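Side-chain contacts in glutaredoxin related protein (PDB 4MNN), which probably catalyses thiol-disulfide exchange, as expected of a protein disulfide oxidoreductase of the glutaredoxin family built on thioredoxin folds: residues Leu49-Arg54 / Tyr59-Gly64; Val103-Thr108 / Pro115-Phe120; Asp146-Leu151 / Lys155-Asp160. All blocks are in the same frame, centred on the assembly; numbering follows the deposited sequence. Where two conformers were deposited one is given.

Contact 1 (Leu49-Arg54 / Tyr59-Gly64)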
loop_
_atom_site.group_PDB
_atom_site.type_symbol
_atom_site.label_atom_id
_atom_site.label_comp_id
_atom_site.label_asym_id
_atom_site.label_seq_id
_atom_site.Cartn_x
_atom_site.Cartn_y
_atom_site.Cartn_z
ATOM N N LEU A 49 4.985 -7.675 6.282
ATOM C CA LEU A 49 4.982 -6.424 5.558
ATOM C C LEU A 49 5.202 -6.709 4.103
ATOM O O LEU A 49 5.655 -7.798 3.740
ATOM C CB LEU A 49 6.001 -5.404 6.091
ATOM C CG LEU A 49 7.493 -5.159 5.796
ATOM C CD1 LEU A 49 8.271 -5.674 6.980
ATOM C CD2 LEU A 49 7.941 -5.696 4.444
ATOM N N VAL A 50 4.857 -5.750 3.255
ATOM C CA VAL A 50 5.077 -5.885 1.825
ATOM C C VAL A 50 5.414 -4.508 1.280
ATOM O O VAL A 50 4.721 -3.531 1.564
ATOM C CB VAL A 50 3.843 -6.459 1.066
ATOM C CG1 VAL A 50 2.677 -5.517 1.156
ATOM C CG2 VAL A 50 4.220 -6.717 -0.405
ATOM N N LYS A 51 6.509 -4.448 0.527
ATOM C CA LYS A 51 7.018 -3.216 -0.083
ATOM C C LYS A 51 6.835 -3.352 -1.580
ATOM O O LYS A 51 7.150 -4.415 -2.166
ATOM C CB LYS A 51 8.509 -3.018 0.188
ATOM C CG LYS A 51 8.801 -2.655 1.609
ATOM C CD LYS A 51 10.291 -2.436 1.819
ATOM C CE LYS A 51 10.520 -1.570 3.043
ATOM N NZ LYS A 51 11.929 -1.753 3.534
ATOM N N VAL A 52 6.358 -2.285 -2.212
ATOM C CA VAL A 52 6.116 -2.334 -3.652
ATOM C C VAL A 52 7.121 -1.389 -4.278
ATOM O O VAL A 52 7.183 -0.239 -3.897
ATOM C CB VAL A 52 4.689 -1.902 -3.943
ATOM C CG1 VAL A 52 4.484 -1.719 -5.456
ATOM C CG2 VAL A 52 3.730 -2.995 -3.386
ATOM N N LYS A 53 7.910 -1.911 -5.223
ATOM C CA LYS A 53 8.960 -1.153 -5.893
ATOM C C LYS A 53 8.951 -1.330 -7.394
ATOM O O LYS A 53 8.291 -2.218 -7.952
ATOM C CB LYS A 53 10.340 -1.644 -5.414
ATOM C CG LYS A 53 10.497 -1.666 -3.896
ATOM C CD LYS A 53 11.820 -2.337 -3.480
ATOM C CE LYS A 53 13.022 -1.682 -4.200
ATOM N NZ LYS A 53 14.309 -2.275 -3.672
ATOM N N ARG A 54 9.686 -0.446 -8.047
ATOM C CA ARG A 54 9.876 -0.526 -9.489
ATOM C C ARG A 54 11.307 -0.006 -9.518
ATOM O O ARG A 54 11.565 1.156 -9.197
ATOM C CB ARG A 54 8.883 0.360 -10.245
ATOM C CG ARG A 54 8.847 0.050 -11.728
ATOM C CD ARG A 54 7.821 0.853 -12.530
ATOM N NE ARG A 54 8.206 0.835 -13.942
ATOM C CZ ARG A 54 7.394 1.084 -14.973
ATOM N NH1 ARG A 54 6.104 1.380 -14.780
ATOM N NH2 ARG A 54 7.883 1.030 -16.213
ATOM N N TYR A 59 7.474 2.613 -3.691
ATOM C CA TYR A 59 6.234 3.355 -3.774
ATOM C C TYR A 59 5.545 3.418 -2.438
ATOM O O TYR A 59 4.997 4.457 -2.065
ATOM C CB TYR A 59 5.323 2.738 -4.828
ATOM C CG TYR A 59 5.824 3.055 -6.218
ATOM C CD1 TYR A 59 6.897 2.355 -6.766
ATOM C CD2 TYR A 59 5.263 4.107 -6.954
ATOM C CE1 TYR A 59 7.423 2.697 -8.036
ATOM C CE2 TYR A 59 5.775 4.454 -8.216
ATOM C CZ TYR A 59 6.853 3.741 -8.740
ATOM O OH TYR A 59 7.366 4.063 -9.994
ATOM N N TYR A 60 5.571 2.311 -1.708
ATOM C CA TYR A 60 5.009 2.313 -0.364
ATOM C C TYR A 60 5.312 1.004 0.324
ATOM O O TYR A 60 5.781 0.049 -0.305
ATOM C CB TYR A 60 3.484 2.538 -0.427
ATOM C CG TYR A 60 2.721 1.462 -1.171
ATOM C CD1 TYR A 60 2.400 0.255 -0.552
ATOM C CD2 TYR A 60 2.336 1.643 -2.506
ATOM C CE1 TYR A 60 1.706 -0.746 -1.242
ATOM C CE2 TYR A 60 1.648 0.632 -3.218
ATOM C CZ TYR A 60 1.338 -0.546 -2.584
ATOM O OH TYR A 60 0.669 -1.583 -3.241
ATOM N N THR A 61 5.040 0.968 1.624
ATOM C CA THR A 61 5.186 -0.245 2.418
ATOM C C THR A 61 3.835 -0.383 3.108
ATOM O O THR A 61 3.295 0.608 3.630
ATOM C CB THR A 61 6.204 -0.123 3.563
ATOM O OG1 THR A 61 7.498 0.119 3.031
ATOM C CG2 THR A 61 6.256 -1.444 4.372
ATOM N N TYR A 62 3.308 -1.598 3.090
ATOM C CA TYR A 62 2.060 -1.927 3.737
ATOM C C TYR A 62 2.474 -2.842 4.896
ATOM O O TYR A 62 3.036 -3.945 4.658
ATOM C CB TYR A 62 1.181 -2.717 2.766
ATOM C CG TYR A 62 -0.208 -2.964 3.283
ATOM C CD1 TYR A 62 -1.310 -2.256 2.779
ATOM C CD2 TYR A 62 -0.442 -3.935 4.278
ATOM C CE1 TYR A 62 -2.609 -2.512 3.252
ATOM C CE2 TYR A 62 -1.732 -4.199 4.757
ATOM C CZ TYR A 62 -2.806 -3.489 4.249
ATOM O OH TYR A 62 -4.070 -3.737 4.765
ATOM N N TYR A 63 2.226 -2.381 6.116
ATOM C CA TYR A 63 2.530 -3.136 7.318
ATOM C C TYR A 63 1.304 -3.956 7.724
ATOM O O TYR A 63 0.355 -3.439 8.312
ATOM C CB TYR A 63 2.959 -2.171 8.422
ATOM C CG TYR A 63 4.262 -1.461 8.067
ATOM C CD1 TYR A 63 4.261 -0.152 7.552
ATOM C CD2 TYR A 63 5.501 -2.088 8.302
ATOM C CE1 TYR A 63 5.443 0.511 7.293
ATOM C CE2 TYR A 63 6.706 -1.426 8.052
ATOM C CZ TYR A 63 6.669 -0.132 7.549
ATOM O OH TYR A 63 7.857 0.526 7.286
ATOM N N GLY A 64 1.371 -5.249 7.380
ATOM C CA GLY A 64 0.312 -6.213 7.613
ATOM C C GLY A 64 0.260 -6.999 6.322
ATOM O O GLY A 64 1.261 -7.014 5.580
#

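Contact 2 (Val103-Thr108 / Pro115-Phe120)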
loop_
_atom_site.group_PDB
_atom_site.type_symbol
_atom_site.label_atom_id
_atom_site.label_comp_id
_atom_site.label_asym_id
_atom_site.label_seq_id
_atom_site.Cartn_x
_atom_site.Cartn_y
_atom_site.Cartn_z
ATOM N N VAL A 103 3.469 10.138 5.177
ATOM C CA VAL A 103 2.020 10.016 5.112
ATOM C C VAL A 103 1.766 8.587 5.594
ATOM O O VAL A 103 2.226 7.627 4.965
ATOM C CB VAL A 103 1.461 10.170 3.659
ATOM C CG1 VAL A 103 -0.092 9.986 3.665
ATOM C CG2 VAL A 103 1.824 11.545 3.111
ATOM N N LYS A 104 1.082 8.435 6.728
ATOM C CA LYS A 104 0.751 7.115 7.247
ATOM C C LYS A 104 -0.741 6.937 7.287
ATOM O O LYS A 104 -1.464 7.764 7.855
ATOM C CB LYS A 104 1.291 6.911 8.659
ATOM C CG LYS A 104 2.810 6.972 8.674
ATOM C CD LYS A 104 3.386 6.883 10.079
ATOM C CE LYS A 104 4.928 6.877 9.940
ATOM N NZ LYS A 104 5.588 6.512 11.188
ATOM N N LEU A 105 -1.191 5.838 6.708
ATOM C CA LEU A 105 -2.612 5.519 6.684
ATOM C C LEU A 105 -2.844 4.290 7.554
ATOM O O LEU A 105 -2.187 3.278 7.357
ATOM C CB LEU A 105 -3.063 5.192 5.249
ATOM C CG LEU A 105 -4.492 4.616 5.184
ATOM C CD1 LEU A 105 -5.490 5.680 5.628
ATOM C CD2 LEU A 105 -4.848 4.145 3.741
ATOM N N PHE A 106 -3.735 4.396 8.532
ATOM C CA PHE A 106 -4.105 3.266 9.361
ATOM C C PHE A 106 -5.427 2.716 8.864
ATOM O O PHE A 106 -6.367 3.470 8.628
ATOM C CB PHE A 106 -4.226 3.697 10.825
ATOM C CG PHE A 106 -2.876 4.063 11.428
ATOM C CD1 PHE A 106 -2.139 3.115 12.121
ATOM C CD2 PHE A 106 -2.303 5.303 11.172
ATOM C CE1 PHE A 106 -0.849 3.390 12.546
ATOM C CE2 PHE A 106 -1.003 5.599 11.589
ATOM C CZ PHE A 106 -0.281 4.630 12.279
ATOM N N VAL A 107 -5.485 1.394 8.727
ATOM C CA VAL A 107 -6.694 0.709 8.294
ATOM C C VAL A 107 -6.889 -0.564 9.123
ATOM O O VAL A 107 -6.049 -0.916 9.956
ATOM C CB VAL A 107 -6.573 0.228 6.795
ATOM C CG1 VAL A 107 -6.251 1.405 5.863
ATOM C CG2 VAL A 107 -5.464 -0.863 6.670
ATOM N N THR A 108 -8.031 -1.218 8.905
ATOM C CA THR A 108 -8.311 -2.550 9.458
ATOM C C THR A 108 -9.153 -3.231 8.376
ATOM O O THR A 108 -9.688 -2.558 7.498
ATOM C CB THR A 108 -9.113 -2.533 10.789
ATOM O OG1 THR A 108 -10.438 -2.011 10.559
ATOM C CG2 THR A 108 -8.389 -1.672 11.804
ATOM N N PRO A 115 -10.447 0.967 1.960
ATOM C CA PRO A 115 -9.938 0.698 0.612
ATOM C C PRO A 115 -10.006 1.897 -0.310
ATOM O O PRO A 115 -9.174 2.038 -1.188
ATOM C CB PRO A 115 -10.768 -0.509 0.144
ATOM C CG PRO A 115 -12.009 -0.466 1.018
ATOM C CD PRO A 115 -11.461 -0.023 2.367
ATOM N N ILE A 116 -11.001 2.756 -0.107
ATOM C CA ILE A 116 -11.158 3.953 -0.918
ATOM C C ILE A 116 -9.959 4.880 -0.632
ATOM O O ILE A 116 -9.354 5.445 -1.547
ATOM C CB ILE A 116 -12.491 4.669 -0.568
ATOM C CG1 ILE A 116 -13.627 3.629 -0.498
ATOM C CG2 ILE A 116 -12.782 5.751 -1.581
ATOM C CD1 ILE A 116 -14.995 4.177 -0.103
ATOM N N THR A 117 -9.596 5.012 0.642
ATOM C CA THR A 117 -8.467 5.879 1.006
ATOM C C THR A 117 -7.132 5.317 0.557
ATOM O O THR A 117 -6.280 6.062 0.094
ATOM C CB THR A 117 -8.465 6.142 2.505
ATOM O OG1 THR A 117 -9.757 6.657 2.858
ATOM C CG2 THR A 117 -7.407 7.236 2.869
ATOM N N ALA A 118 -6.933 4.012 0.720
ATOM C CA ALA A 118 -5.693 3.407 0.248
ATOM C C ALA A 118 -5.530 3.618 -1.257
ATOM O O ALA A 118 -4.450 3.961 -1.735
ATOM C CB ALA A 118 -5.680 1.944 0.542
ATOM N N GLU A 119 -6.593 3.391 -2.029
ATOM C CA GLU A 119 -6.470 3.551 -3.485
ATOM C C GLU A 119 -6.034 4.949 -3.887
ATOM O O GLU A 119 -5.200 5.145 -4.780
ATOM C CB GLU A 119 -7.806 3.211 -4.125
ATOM C CG GLU A 119 -7.757 3.166 -5.648
ATOM C CD GLU A 119 -8.543 1.981 -6.194
ATOM O OE1 GLU A 119 -9.797 1.967 -6.075
ATOM O OE2 GLU A 119 -7.897 1.061 -6.734
ATOM N N PHE A 120 -6.608 5.931 -3.205
ATOM C CA PHE A 120 -6.325 7.337 -3.438
ATOM C C PHE A 120 -4.847 7.599 -3.089
ATOM O O PHE A 120 -4.091 8.135 -3.905
ATOM C CB PHE A 120 -7.261 8.189 -2.565
ATOM C CG PHE A 120 -7.009 9.670 -2.662
ATOM C CD1 PHE A 120 -7.494 10.401 -3.742
ATOM C CD2 PHE A 120 -6.309 10.334 -1.659
ATOM C CE1 PHE A 120 -7.290 11.796 -3.827
ATOM C CE2 PHE A 120 -6.091 11.714 -1.723
ATOM C CZ PHE A 120 -6.587 12.449 -2.811
#

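Contact 3 (Asp146-Leu151 / Lys155-Asp160)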
loop_
_atom_site.group_PDB
_atom_site.type_symbol
_atom_site.label_atom_id
_atom_site.label_comp_id
_atom_site.label_asym_id
_atom_site.label_seq_id
_atom_site.Cartn_x
_atom_site.Cartn_y
_atom_site.Cartn_z
ATOM N N ASP A 146 -1.594 2.896 18.508
ATOM C CA ASP A 146 -1.711 3.661 19.742
ATOM C C ASP A 146 -0.774 4.846 19.828
ATOM O O ASP A 146 -1.113 5.874 20.420
ATOM C CB ASP A 146 -1.578 2.724 20.942
ATOM C CG ASP A 146 -2.784 1.820 21.085
ATOM O OD1 ASP A 146 -3.888 2.251 20.667
ATOM O OD2 ASP A 146 -2.653 0.686 21.611
ATOM N N LYS A 147 0.381 4.730 19.191
ATOM C CA LYS A 147 1.355 5.796 19.194
ATOM C C LYS A 147 0.729 7.043 18.573
ATOM O O LYS A 147 0.949 8.186 19.037
ATOM C CB LYS A 147 2.577 5.369 18.381
ATOM C CG LYS A 147 3.605 6.478 18.208
ATOM C CD LYS A 147 4.862 5.983 17.500
ATOM C CE LYS A 147 5.839 7.145 17.274
ATOM N NZ LYS A 147 6.995 6.715 16.436
ATOM N N TYR A 148 -0.057 6.809 17.515
ATOM C CA TYR A 148 -0.713 7.910 16.820
ATOM C C TYR A 148 -2.155 8.144 17.265
ATOM O O TYR A 148 -2.904 8.918 16.640
ATOM C CB TYR A 148 -0.593 7.712 15.291
ATOM C CG TYR A 148 0.852 7.770 14.835
ATOM C CD1 TYR A 148 1.568 6.598 14.597
ATOM C CD2 TYR A 148 1.532 8.988 14.744
ATOM C CE1 TYR A 148 2.921 6.630 14.282
ATOM C CE2 TYR A 148 2.904 9.032 14.426
ATOM C CZ TYR A 148 3.581 7.844 14.197
ATOM O OH TYR A 148 4.934 7.831 13.870
ATOM N N ARG A 149 -2.538 7.507 18.377
ATOM C CA ARG A 149 -3.863 7.706 18.967
ATOM C C ARG A 149 -5.036 7.426 18.035
ATOM O O ARG A 149 -6.071 8.108 18.042
ATOM C CB ARG A 149 -3.954 9.142 19.520
ATOM C CG ARG A 149 -2.881 9.479 20.577
ATOM C CD ARG A 149 -3.210 10.857 21.185
ATOM N NE ARG A 149 -2.477 11.213 22.398
ATOM C CZ ARG A 149 -1.192 10.959 22.638
ATOM N NH1 ARG A 149 -0.440 10.312 21.744
ATOM N NH2 ARG A 149 -0.642 11.383 23.776
ATOM N N VAL A 150 -4.873 6.375 17.258
ATOM C CA VAL A 150 -5.885 5.952 16.305
ATOM C C VAL A 150 -6.959 5.095 16.982
ATOM O O VAL A 150 -6.643 4.168 17.731
ATOM C CB VAL A 150 -5.196 5.152 15.152
ATOM C CG1 VAL A 150 -6.260 4.622 14.110
ATOM C CG2 VAL A 150 -4.129 6.064 14.472
ATOM N N LEU A 151 -8.223 5.456 16.768
ATOM C CA LEU A 151 -9.349 4.661 17.255
ATOM C C LEU A 151 -10.051 4.213 15.948
ATOM O O LEU A 151 -9.812 3.096 15.431
ATOM C CB LEU A 151 -10.290 5.486 18.172
ATOM C CG LEU A 151 -9.744 5.777 19.576
ATOM C CD1 LEU A 151 -10.717 6.673 20.334
ATOM C CD2 LEU A 151 -9.545 4.448 20.325
ATOM N N LYS A 155 -7.581 6.448 9.039
ATOM C CA LYS A 155 -7.061 7.641 9.705
ATOM C C LYS A 155 -5.687 7.929 9.073
ATOM O O LYS A 155 -4.854 7.039 9.007
ATOM C CB LYS A 155 -6.902 7.397 11.218
ATOM C CG LYS A 155 -6.410 8.671 11.967
ATOM C CD LYS A 155 -7.380 9.867 11.770
ATOM C CE LYS A 155 -6.838 11.154 12.429
ATOM N NZ LYS A 155 -7.686 12.390 12.120
ATOM N N ILE A 156 -5.471 9.157 8.590
ATOM C CA ILE A 156 -4.192 9.485 7.962
ATOM C C ILE A 156 -3.435 10.400 8.909
ATOM O O ILE A 156 -4.017 11.330 9.496
ATOM C CB ILE A 156 -4.373 10.262 6.624
ATOM C CG1 ILE A 156 -5.288 9.482 5.660
ATOM C CG2 ILE A 156 -3.021 10.483 5.986
ATOM C CD1 ILE A 156 -5.740 10.330 4.399
ATOM N N ILE A 157 -2.156 10.103 9.069
ATOM C CA ILE A 157 -1.255 10.895 9.912
ATOM C C ILE A 157 -0.211 11.501 8.979
ATOM O O ILE A 157 0.438 10.791 8.216
ATOM C CB ILE A 157 -0.525 9.998 10.964
ATOM C CG1 ILE A 157 -1.551 9.283 11.844
ATOM C CG2 ILE A 157 0.462 10.871 11.811
ATOM C CD1 ILE A 157 -2.437 10.202 12.675
ATOM N N PHE A 158 -0.083 12.822 9.001
ATOM C CA PHE A 158 0.916 13.497 8.182
ATOM C C PHE A 158 2.093 14.003 9.060
ATOM O O PHE A 158 1.863 14.532 10.147
ATOM C CB PHE A 158 0.291 14.710 7.477
ATOM C CG PHE A 158 -0.871 14.362 6.578
ATOM C CD1 PHE A 158 -2.171 14.355 7.067
ATOM C CD2 PHE A 158 -0.656 14.066 5.247
ATOM C CE1 PHE A 158 -3.255 14.061 6.234
ATOM C CE2 PHE A 158 -1.717 13.767 4.392
ATOM C CZ PHE A 158 -3.030 13.765 4.885
ATOM N N ASN A 159 3.313 13.827 8.567
ATOM C CA ASN A 159 4.539 14.262 9.237
ATOM C C ASN A 159 4.625 13.773 10.673
ATOM O O ASN A 159 5.202 14.461 11.527
ATOM C CB ASN A 159 4.649 15.796 9.169
ATOM C CG ASN A 159 4.688 16.298 7.736
ATOM O OD1 ASN A 159 5.582 15.934 6.974
ATOM N ND2 ASN A 159 3.701 17.113 7.350
ATOM N N ASP A 160 4.086 12.579 10.920
ATOM C CA ASP A 160 4.055 11.967 12.268
ATOM C C ASP A 160 3.392 12.849 13.322
ATOM O O ASP A 160 3.628 12.687 14.524
ATOM C CB ASP A 160 5.476 11.623 12.742
ATOM C CG ASP A 160 6.120 10.552 11.905
ATOM O OD1 ASP A 160 5.835 9.366 12.128
ATOM O OD2 ASP A 160 6.903 10.886 10.993
HETATM O O HOH W 1 8.537 8.670 14.233
#

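Contact 1 (Leu49-Arg54 / Tyr59-Gly64)
V50 and V52 face Y62 and Y60 across a beta hairpin whose strand segments run antiparallel at 169°, their axes 4.7 Å apart. V50 and Y62 form a hydrogen-bonded pair, the straighter bond running from Y62 N to V50 O at 2.8 Å. V52 N bonds to Y60 O, but V52 O receives Y59 N, at 2.9 Å, instead of Y60 N. Two residues thus stand opposite one, a classic beta bulge.

Side chains alternate between the faces. V52 and Y60 lie on the one met by helices 71-83 and 114-127, where V52 CB sits over the Y60 ring, 4.1 Å from its centroid, in a CH-pi contact, and V52 CG2 touches Y60 CZ at 3.5 Å. The ring reaches across because Y60 CG lies between the backbone N and carbonyl carbon (chi1 62°). Tyrosine suits this place: its ring stacks with Y122 and its OH bonds to S77.

On the other face the K51 chain runs alongside T61, its CG 3.4 Å from T61 OG1, while L49 CB packs against Y63 CD2. Y63 OH bonds to E134. Beyond the bulge, R54 CB meets Y59 CE1 at 3.5 Å, and the R54 guanidinium forms a salt bridge with D18.

Apolar ring and branched-chain contacts thus knit the helix-facing side, whereas the other mixes apolar packing with polar ends, and the bulge buries Y60 N without a partner.

Contact 2 (Val103-Thr108 / Pro115-Phe120)
L105 points from strand 101-107 toward T117 and A118 of helix 114-127, the first strand and the helix of a beta-alpha-beta unit in the second thioredoxin-like half of the protein. The disulfide between C111, in the connecting loop, and C114, at the start of the helix, is a CxxC pair placed as in thioredoxins.

The contact is a fork set against the helix. With CG anti to the backbone N (chi1 170°), the leucine extends away from its strand and its two methyls divide the work. L105 CD1 meets T117 CG2, a methyl, at 3.7 Å, the two side chains approaching at a slant. L105 CD2 lies against the helix backbone, 3.7 Å from A118 CA, and is 4.0 Å from A118 CB. Alanine suits this position: its small side chain lets the leucine methyl rest on the helix main chain.

T117 is two-sided: its methyl faces the strand, while OG1 bonds to the carbonyl O of K113, one turn back, so the hydroxyl needs no partner in the apolar layer. L105 also packs on L121, I135 and I156, and V107, further along the strand, packs on C114 and so brings this layer to the C111-C114 disulfide, probably the redox-active pair. L105 CD2 also stands 3.7 Å from A118 N.

Contact 3 (Asp146-Leu151 / Lys155-Asp160)
Y148, the first residue past helix 142-147 of the second thioredoxin-like half, packs at a slant against I157 of edge strand 155-158 and reaches D160 just beyond. The helix ends in a Schellman motif with R149, at positive phi, as its C-prime residue; R149 N bonds to D146 O.

I157 CG2 lies 3.6 Å from Y148 CD2, and I157 CG1 is 3.9 Å from Y148 CB. A beta-branched isoleucine suits the place, since both branches find part of the tyrosine. The phenol end is polar: Y148 OH donates to D160 OD1 over a very short 2.5 Å, ring and carboxylate planes 36° apart. K104 NZ of the neighbouring strand joins both partners, by a salt bridge to D160 and a hydrogen bond to Y148 OH; its positive charge would probably help keep D160 ionised. A phenylalanine in place of Y148 would probably keep the packing on I157 but leave D160 and K104 without the hydroxyl that joins them.

V150, which also packs on F106, meets the aliphatic base of K155, V150 CG1 lying 4.1 Å from K155 CB.

Following the chain, contact 1 closes first, pairing the arms of the hairpin of strands 49-54 and 57-63 in the first thioredoxin-like half. Contact 2 comes next, closing the turn that leads from strand 101-107 through the CxxC pair C111 and C114 into helix 114-127. Contact 3 closes last, drawing the end of helix 142-147 over edge strand 155-158. The three are in series, neither nested nor crossed, yet all reach one mixed sheet. Y62 OH packs against V107 CG2, so contacts 1 and 2 join the two halves. Contacts 2 and 3 meet through neighbouring strands, with probable backbone hydrogen bonds between K104 and I157 and between F106 and K155.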